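Local coordinates for protein membrane-bound lytic murein transglycosylase A (Burkholderia pseudomallei, PDB 6QK4) that probably cleaves the glycosidic bond between N-acetylmuramic acid and N-acetylglucosamine in peptidoglycan, leaving a 1,6-anhydro bond on the muramic acid product, at residues W36-L41 / A79-E84; T45-R49 / A68-D73. All blocks are in the same frame, centred on the assembly; numbering follows the deposited sequence.

Contact 1 (W36-L41 / A79-E84); sequences WQDDSL and ARTFFE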
ATOM      1  N   TRP A  36       7.956  -5.642 -21.039  1.00 18.91           N
ATOM      2  CA  TRP A  36       6.802  -4.857 -21.520  1.00 20.20           C
ATOM      3  C   TRP A  36       5.676  -5.784 -21.984  1.00 23.80           C
ATOM      4  O   TRP A  36       4.503  -5.544 -21.695  1.00 20.63           O
ATOM      5  CB  TRP A  36       7.257  -3.915 -22.640  1.00 20.19           C
ATOM      6  CG  TRP A  36       6.218  -3.147 -23.376  1.00 20.32           C
ATOM      7  CD1 TRP A  36       5.968  -3.144 -24.731  1.00 22.51           C
ATOM      8  CD2 TRP A  36       5.328  -2.196 -22.796  1.00 21.21           C
ATOM      9  NE1 TRP A  36       4.980  -2.222 -25.014  1.00 24.41           N
ATOM     10  CE2 TRP A  36       4.542  -1.665 -23.825  1.00 23.03           C
ATOM     11  CE3 TRP A  36       5.080  -1.797 -21.473  1.00 19.92           C
ATOM     12  CZ2 TRP A  36       3.521  -0.711 -23.610  1.00 21.28           C
ATOM     13  CZ3 TRP A  36       4.073  -0.777 -21.258  1.00 20.02           C
ATOM     14  CH2 TRP A  36       3.315  -0.261 -22.310  1.00 21.82           C
ATOM     15  N   GLN A  37       5.998  -6.835 -22.749  1.00 23.51           N
ATOM     16  CA  GLN A  37       4.921  -7.710 -23.224  1.00 23.09           C
ATOM     17  C   GLN A  37       4.352  -8.613 -22.147  1.00 22.66           C
ATOM     18  O   GLN A  37       3.270  -9.199 -22.356  1.00 25.60           O
ATOM     19  CB  GLN A  37       5.446  -8.576 -24.382  1.00 23.07           C
ATOM     20  CG  GLN A  37       6.006  -7.712 -25.469  1.00 22.61           C
ATOM     21  CD  GLN A  37       4.939  -6.988 -26.269  1.00 26.57           C
ATOM     22  OE1 GLN A  37       3.753  -7.202 -26.108  1.00 26.03           O
ATOM     23  NE2 GLN A  37       5.381  -6.127 -27.179  1.00 29.94           N
ATOM     24  N   ASP A  38       5.049  -8.759 -20.995  1.00 21.57           N
ATOM     25  CA  ASP A  38       4.568  -9.589 -19.897  1.00 20.99           C
ATOM     26  C   ASP A  38       3.433  -8.923 -19.096  1.00 25.53           C
ATOM     27  O   ASP A  38       2.632  -9.620 -18.430  1.00 26.83           O
ATOM     28  CB  ASP A  38       5.750  -9.902 -19.003  1.00 21.54           C
ATOM     29  CG  ASP A  38       6.763 -10.788 -19.671  1.00 26.29           C
ATOM     30  OD1 ASP A  38       6.331 -11.838 -20.243  1.00 26.01           O
ATOM     31  OD2 ASP A  38       7.981 -10.458 -19.534  1.00 28.07           O
ATOM     32  N   ASP A  39       3.306  -7.619 -19.192  1.00 21.90           N
ATOM     33  CA  ASP A  39       2.220  -6.932 -18.508  1.00 22.04           C
ATOM     34  C   ASP A  39       0.956  -6.979 -19.374  1.00 21.24           C
ATOM     35  O   ASP A  39       0.969  -6.549 -20.542  1.00 24.48           O
ATOM     36  CB  ASP A  39       2.645  -5.485 -18.230  1.00 22.32           C
ATOM     37  CG  ASP A  39       1.588  -4.715 -17.377  1.00 23.43           C
ATOM     38  OD1 ASP A  39       0.578  -5.328 -16.951  1.00 24.06           O
ATOM     39  OD2 ASP A  39       1.801  -3.516 -17.139  1.00 23.23           O
ATOM     40  N   SER A  40      -0.122  -7.544 -18.809  1.00 23.57           N
ATOM     41  CA  SER A  40      -1.403  -7.558 -19.499  1.00 26.82           C
ATOM     42  C   SER A  40      -1.901  -6.168 -19.791  1.00 28.51           C
ATOM     43  O   SER A  40      -2.700  -5.980 -20.727  1.00 25.71           O
ATOM     44  CB  SER A  40      -2.451  -8.247 -18.635  1.00 24.96           C
ATOM     45  OG  SER A  40      -2.720  -7.477 -17.441  1.00 27.24           O
ATOM     46  N   LEU A  41      -1.477  -5.185 -18.975  1.00 20.50           N
ATOM     47  CA  LEU A  41      -1.936  -3.780 -18.959  1.00 20.46           C
ATOM     48  C   LEU A  41      -3.348  -3.632 -18.409  1.00 20.95           C
ATOM     49  O   LEU A  41      -3.858  -2.511 -18.386  1.00 22.59           O
ATOM     50  CB  LEU A  41      -1.866  -3.096 -20.355  1.00 20.63           C
ATOM     51  CG  LEU A  41      -0.435  -2.933 -20.880  1.00 21.57           C
ATOM     52  CD1 LEU A  41      -0.477  -2.388 -22.304  1.00 21.24           C
ATOM     53  CD2 LEU A  41       0.389  -1.986 -19.967  1.00 23.40           C
ATOM     54  N   ALA A  79      -4.573   0.028 -25.737  1.00 24.57           N
ATOM     55  CA  ALA A  79      -3.809   0.728 -24.710  1.00 23.02           C
ATOM     56  C   ALA A  79      -2.312   0.559 -24.938  1.00 21.31           C
ATOM     57  O   ALA A  79      -1.561   1.534 -24.787  1.00 23.53           O
ATOM     58  CB  ALA A  79      -4.181   0.218 -23.302  1.00 22.55           C
ATOM     59  N   ARG A  80      -1.867  -0.659 -25.319  1.00 24.45           N
ATOM     60  CA  ARG A  80      -0.436  -0.863 -25.587  1.00 25.98           C
ATOM     61  C   ARG A  80       0.007   0.053 -26.728  1.00 28.15           C
ATOM     62  O   ARG A  80       1.053   0.707 -26.650  1.00 23.03           O
ATOM     63  CB  ARG A  80      -0.141  -2.329 -25.941  1.00 22.81           C
ATOM     64  CG  ARG A  80       1.345  -2.677 -26.010  1.00 26.05           C
ATOM     65  CD  ARG A  80       1.541  -4.162 -26.206  1.00 24.33           C
ATOM     66  NE  ARG A  80       1.029  -5.001 -25.106  1.00 25.60           N
ATOM     67  CZ  ARG A  80       1.670  -5.213 -23.943  1.00 24.93           C
ATOM     68  NH1 ARG A  80       2.854  -4.615 -23.671  1.00 23.21           N
ATOM     69  NH2 ARG A  80       1.110  -6.012 -23.034  1.00 23.91           N
ATOM     70  N   THR A  81      -0.798   0.119 -27.787  1.00 27.32           N
ATOM     71  CA  THR A  81      -0.439   1.001 -28.911  1.00 25.26           C
ATOM     72  C   THR A  81      -0.362   2.458 -28.484  1.00 23.41           C
ATOM     73  O   THR A  81       0.559   3.215 -28.865  1.00 25.02           O
ATOM     74  CB  THR A  81      -1.452   0.791 -30.020  1.00 24.02           C
ATOM     75  OG1 THR A  81      -1.272  -0.543 -30.447  1.00 28.59           O
ATOM     76  CG2 THR A  81      -1.204   1.777 -31.163  1.00 24.58           C
ATOM     77  N   PHE A  82      -1.289   2.869 -27.629  1.00 22.86           N
ATOM     78  CA  PHE A  82      -1.244   4.222 -27.117  1.00 24.95           C
ATOM     79  C   PHE A  82       0.068   4.498 -26.392  1.00 23.31           C
ATOM     80  O   PHE A  82       0.656   5.557 -26.559  1.00 23.29           O
ATOM     81  CB  PHE A  82      -2.447   4.441 -26.172  1.00 20.82           C
ATOM     82  CG  PHE A  82      -2.319   5.638 -25.305  1.00 22.51           C
ATOM     83  CD1 PHE A  82      -2.691   6.852 -25.793  1.00 22.65           C
ATOM     84  CD2 PHE A  82      -1.873   5.541 -23.981  1.00 23.76           C
ATOM     85  CE1 PHE A  82      -2.621   8.014 -25.056  1.00 22.34           C
ATOM     86  CE2 PHE A  82      -1.783   6.714 -23.215  1.00 22.90           C
ATOM     87  CZ  PHE A  82      -2.177   7.962 -23.738  1.00 21.84           C
ATOM     88  N   PHE A  83       0.447   3.642 -25.429  1.00 23.04           N
ATOM     89  CA  PHE A  83       1.653   3.958 -24.662  1.00 19.70           C
ATOM     90  C   PHE A  83       2.887   3.983 -25.585  1.00 22.15           C
ATOM     91  O   PHE A  83       3.769   4.830 -25.431  1.00 23.16           O
ATOM     92  CB  PHE A  83       1.822   2.936 -23.520  1.00 21.69           C
ATOM     93  CG  PHE A  83       0.862   3.144 -22.407  1.00 23.60           C
ATOM     94  CD1 PHE A  83       0.977   4.292 -21.628  1.00 26.70           C
ATOM     95  CD2 PHE A  83      -0.130   2.230 -22.110  1.00 22.17           C
ATOM     96  CE1 PHE A  83       0.099   4.523 -20.524  1.00 25.99           C
ATOM     97  CE2 PHE A  83      -1.003   2.448 -21.011  1.00 24.04           C
ATOM     98  CZ  PHE A  83      -0.880   3.590 -20.249  1.00 24.08           C
ATOM     99  N   GLU A  84       2.915   3.084 -26.578  1.00 23.05           N
ATOM    100  CA  GLU A  84       4.072   2.976 -27.476  1.00 24.87           C
ATOM    101  C   GLU A  84       4.145   4.179 -28.394  1.00 28.77           C
ATOM    102  O   GLU A  84       5.236   4.601 -28.783  1.00 31.00           O
ATOM    103  CB  GLU A  84       4.001   1.669 -28.284  1.00 23.81           C
ATOM    104  CG  GLU A  84       4.281   0.399 -27.429  1.00 24.22           C
ATOM    105  CD  GLU A  84       4.226  -0.829 -28.249  1.00 27.00           C
ATOM    106  OE1 GLU A  84       4.017  -0.668 -29.493  1.00 32.20           O
ATOM    107  OE2 GLU A  84       4.337  -1.944 -27.733  1.00 25.82           O
TER
HETATM  108  O   HOH W   1       3.912  -4.302 -29.107  1.00 33.85           O
HETATM  109  O   HOH W   2      -1.784  -7.018 -23.143  1.00 29.55           O

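Contact 2 (T45-R49 / A68-D73); sequences TIALR and AMRLDD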
ATOM      1  N   THR A  45      -5.226   1.764 -17.847  1.00 22.08           N
ATOM      2  CA  THR A  45      -5.981   2.948 -18.281  1.00 19.24           C
ATOM      3  C   THR A  45      -6.735   3.610 -17.132  1.00 21.10           C
ATOM      4  O   THR A  45      -7.022   4.819 -17.210  1.00 22.42           O
ATOM      5  CB  THR A  45      -6.971   2.596 -19.374  1.00 22.21           C
ATOM      6  OG1 THR A  45      -7.582   1.344 -19.043  1.00 22.96           O
ATOM      7  CG2 THR A  45      -6.210   2.429 -20.736  1.00 25.08           C
ATOM      8  N   ILE A  46      -7.135   2.839 -16.118  1.00 20.82           N
ATOM      9  CA  ILE A  46      -7.819   3.447 -14.969  1.00 20.79           C
ATOM     10  C   ILE A  46      -6.879   4.402 -14.261  1.00 19.55           C
ATOM     11  O   ILE A  46      -7.219   5.557 -13.973  1.00 21.89           O
ATOM     12  CB  ILE A  46      -8.350   2.354 -14.017  1.00 24.19           C
ATOM     13  CG1 ILE A  46      -9.516   1.600 -14.667  1.00 23.95           C
ATOM     14  CG2 ILE A  46      -8.841   2.934 -12.701  1.00 25.01           C
ATOM     15  CD1 ILE A  46      -9.945   0.296 -13.989  1.00 26.89           C
ATOM     16  N   ALA A  47      -5.665   3.933 -13.976  1.00 20.46           N
ATOM     17  CA  ALA A  47      -4.685   4.785 -13.293  1.00 19.92           C
ATOM     18  C   ALA A  47      -4.236   5.915 -14.199  1.00 20.80           C
ATOM     19  O   ALA A  47      -3.949   7.016 -13.716  1.00 18.41           O
ATOM     20  CB  ALA A  47      -3.475   3.961 -12.823  1.00 18.51           C
ATOM     21  N   LEU A  48      -4.212   5.673 -15.513  1.00 18.48           N
ATOM     22  CA  LEU A  48      -3.925   6.733 -16.470  1.00 18.59           C
ATOM     23  C   LEU A  48      -4.961   7.868 -16.430  1.00 21.41           C
ATOM     24  O   LEU A  48      -4.601   9.046 -16.488  1.00 19.85           O
ATOM     25  CB  LEU A  48      -3.830   6.141 -17.897  1.00 17.67           C
ATOM     26  CG  LEU A  48      -3.702   7.191 -19.037  1.00 19.52           C
ATOM     27  CD1 LEU A  48      -2.354   7.813 -18.959  1.00 24.42           C
ATOM     28  CD2 LEU A  48      -3.766   6.443 -20.355  1.00 21.55           C
ATOM     29  N   ARG A  49      -6.256   7.549 -16.382  1.00 19.90           N
ATOM     30  CA  ARG A  49      -7.241   8.627 -16.297  1.00 19.94           C
ATOM     31  C   ARG A  49      -7.119   9.391 -14.985  1.00 22.38           C
ATOM     32  O   ARG A  49      -7.275  10.616 -14.966  1.00 23.85           O
ATOM     33  CB  ARG A  49      -8.643   8.037 -16.463  1.00 22.36           C
ATOM     34  CG  ARG A  49      -8.934   7.614 -17.915  1.00 26.05           C
ATOM     35  CD  ARG A  49     -10.438   7.401 -18.132  1.00 25.79           C
ATOM     36  NE  ARG A  49     -10.990   6.432 -17.189  1.00 23.54           N
ATOM     37  CZ  ARG A  49     -10.929   5.115 -17.372  1.00 24.38           C
ATOM     38  NH1 ARG A  49     -10.366   4.652 -18.459  1.00 23.49           N
ATOM     39  NH2 ARG A  49     -11.445   4.255 -16.475  1.00 23.33           N
ATOM     40  N   ALA A  68      -5.921   9.651 -24.345  1.00 23.77           N
ATOM     41  CA  ALA A  68      -6.166   8.656 -23.305  1.00 25.81           C
ATOM     42  C   ALA A  68      -7.651   8.572 -22.977  1.00 28.72           C
ATOM     43  O   ALA A  68      -8.159   7.483 -22.662  1.00 25.47           O
ATOM     44  CB  ALA A  68      -5.346   8.992 -22.062  1.00 23.49           C
ATOM     45  N   MET A  69      -8.364   9.690 -23.068  1.00 29.25           N
ATOM     46  CA  MET A  69      -9.777   9.682 -22.739  1.00 29.45           C
ATOM     47  C   MET A  69     -10.583   8.895 -23.766  1.00 32.46           C
ATOM     48  O   MET A  69     -11.746   8.566 -23.500  1.00 37.61           O
ATOM     49  CB  MET A  69     -10.294  11.133 -22.626  1.00 36.78           C
ATOM     50  CG  MET A  69      -9.663  11.921 -21.503  1.00 41.12           C
ATOM     51  SD  MET A  69      -9.913  11.162 -19.868  1.00 48.79           S
ATOM     52  CE  MET A  69      -8.297  11.338 -19.171  1.00 48.49           C
ATOM     53  N   ARG A  70     -10.001   8.560 -24.912  1.00 30.46           N
ATOM     54  CA  ARG A  70     -10.717   7.734 -25.884  1.00 32.75           C
ATOM     55  C   ARG A  70     -10.538   6.222 -25.656  1.00 32.37           C
ATOM     56  O   ARG A  70     -11.139   5.418 -26.371  1.00 32.47           O
ATOM     57  CB  ARG A  70     -10.299   8.153 -27.311  1.00 37.25           C
ATOM     58  CG  ARG A  70     -10.178   9.710 -27.429  1.00 48.20           C
ATOM     59  CD  ARG A  70     -10.492  10.291 -28.816  1.00 56.42           C
ATOM     60  NE  ARG A  70      -9.982   9.454 -29.899  1.00 64.94           N
ATOM     61  CZ  ARG A  70      -8.800   9.633 -30.483  1.00 70.92           C
ATOM     62  NH1 ARG A  70      -8.006  10.619 -30.076  1.00 71.49           N
ATOM     63  NH2 ARG A  70      -8.407   8.825 -31.465  1.00 72.81           N
ATOM     64  N   LEU A  71      -9.720   5.811 -24.697  1.00 25.07           N
ATOM     65  CA  LEU A  71      -9.431   4.387 -24.502  1.00 21.79           C
ATOM     66  C   LEU A  71     -10.413   3.762 -23.533  1.00 24.44           C
ATOM     67  O   LEU A  71     -10.688   4.348 -22.485  1.00 29.26           O
ATOM     68  CB  LEU A  71      -8.039   4.227 -23.903  1.00 23.10           C
ATOM     69  CG  LEU A  71      -6.915   4.819 -24.750  1.00 24.23           C
ATOM     70  CD1 LEU A  71      -5.647   4.700 -23.994  1.00 24.99           C
ATOM     71  CD2 LEU A  71      -6.821   4.097 -26.134  1.00 28.92           C
ATOM     72  N   ASP A  72     -10.888   2.535 -23.812  1.00 22.18           N
ATOM     73  CA  ASP A  72     -11.636   1.840 -22.774  1.00 24.84           C
ATOM     74  C   ASP A  72     -10.672   0.929 -21.994  1.00 23.99           C
ATOM     75  O   ASP A  72      -9.523   0.711 -22.378  1.00 24.82           O
ATOM     76  CB  ASP A  72     -12.806   1.056 -23.389  1.00 27.45           C
ATOM     77  CG  ASP A  72     -12.348  -0.050 -24.315  1.00 30.91           C
ATOM     78  OD1 ASP A  72     -11.706  -0.982 -23.829  1.00 28.00           O
ATOM     79  OD2 ASP A  72     -12.655   0.005 -25.547  1.00 31.28           O
ATOM     80  N   ASP A  73     -11.168   0.332 -20.899  1.00 22.62           N
ATOM     81  CA  ASP A  73     -10.303  -0.439 -20.030  1.00 21.47           C
ATOM     82  C   ASP A  73     -10.210  -1.896 -20.408  1.00 21.03           C
ATOM     83  O   ASP A  73      -9.455  -2.660 -19.775  1.00 25.73           O
ATOM     84  CB  ASP A  73     -10.827  -0.337 -18.567  1.00 21.70           C
ATOM     85  CG  ASP A  73     -10.962   1.091 -18.119  1.00 25.22           C
ATOM     86  OD1 ASP A  73      -9.997   1.850 -18.327  1.00 26.70           O
ATOM     87  OD2 ASP A  73     -12.039   1.468 -17.582  1.00 25.90           O
TER
HETATM   88  O   HOH W   3      -7.640  -1.571 -18.176  1.00 24.71           O
HETATM   89  O   HOH W   4      -9.116   5.746 -20.746  1.00 37.00           O

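Contact 1 (W36-L41 / A79-E84)
Arg80, on helix 76-86, is inserted into the loop between strand 25-27 and helix 44-55, making a cation-pi contact with the Trp36 ring and hydrogen bonds to two backbone carbonyls. The guanidinium stands nearly upright on the indole, the planes 79° apart, and Arg80 NH1 sits over one face, 3.4 Å from Trp36 CE2. It also donates to the backbone from above the carbonyl plane, Arg80 NH1 being 2.7 Å from Trp36 O. Arg80 NH2 lies almost in line with the C=O of Asp39, 2.6 Å from its O, though the N-H...O angle is only 132°; a water joins this nitrogen to Ser40 O. A bend at chi3 (-63°) turns the arginine head into the loop. Gln37 OE1 lies over one face of the guanidinium and Leu41 CD1 over the other, sandwiching a group already bonded along its edge. Leu41 CD1 also lies 3.6 Å from Arg80 CA. At its edge the indole makes a nearly straight bond in the ring plane, Trp36 NE1 to Glu84 OE2 at 2.8 Å, using the anti lone pair of the carboxylate; a water links this oxygen to Gln37 NE2. Trp36 CH2 rests 3.7 Å from Phe83 CB. Asp39 OD1 closes an Asx turn onto Leu41 N, while its OD2 is held by Arg271 and by Leu302 N. Leu41 and Phe83 both lean on Leu302 of strand 298-307, in the 3D domain (double-psi barrel clan), so loop and helix pack against that part of the enzyme; Phe83 also meets Leu48 of helix 44-55, and Trp30 the Trp36 ring.

Contact 2 (T45-R49 / A68-D73)
Arg49 grips Asp73 end-on in a salt bridge with two nitrogens, NH1 and NH2, one to each carboxylate oxygen. Arg49 NH1 is 2.8 Å from Asp73 OD1, met on the syn side, and Arg49 NH2 is 3.1 Å from Asp73 OD2, whose syn lone pair it uses. The two planes are twisted 41° apart, so the pair is not coplanar. Thr45, one helical turn before Arg49, adds a third grip: its hydroxyl donates to the anti lone pair, Thr45 OG1 to Asp73 OD1 being 2.6 Å. With chi1 at 41°, that hydroxyl faces the aspartate while CG2 is turned toward Leu71 CD1. This joins the first turns of helix 44-55 to the connection between helices 62-68 and 76-86, which begins with a type I beta turn from Ala68 to Leu71. A water accepts from Arg49 NH1 and donates to both Ala68 O and Leu71 O, coupling the arginine to that turn; another spans Thr45 OG1 and Asp73 O. Met69, bent at chi2 and chi3, crosses the arginine stem at a slant, Met69 CE 4.0 Å from Arg49 CG. On the inner side of the helix, Leu48 CD2 presses tightly on Ala68 CB at 3.5 Å.

Overall arrangement
From the N terminus, the chain leaves strand 25-27 and enters loop 36-41, the first half of contact 1, then forms helix 44-55, which carries 45-49. Helix 62-68, tied to helix 44-55 by the Cys52-Cys65 disulfide, and the turn after it bring 68-73 back, closing the inner loop at contact 2. Helix 76-86 follows, and its 79-84 part returns to 36-41 to close the outer loop, so contact 2 lies wholly within the span of contact 1. All the regular structure between 41 and 79 is helical. The two contacts, centres about 12 Å apart, touch directly: Phe82 packs on Leu48, Ala68 and Leu71, and Ala79 on Thr45. Phe304 of strand 298-307 meets both; Leu302 meets contact 1.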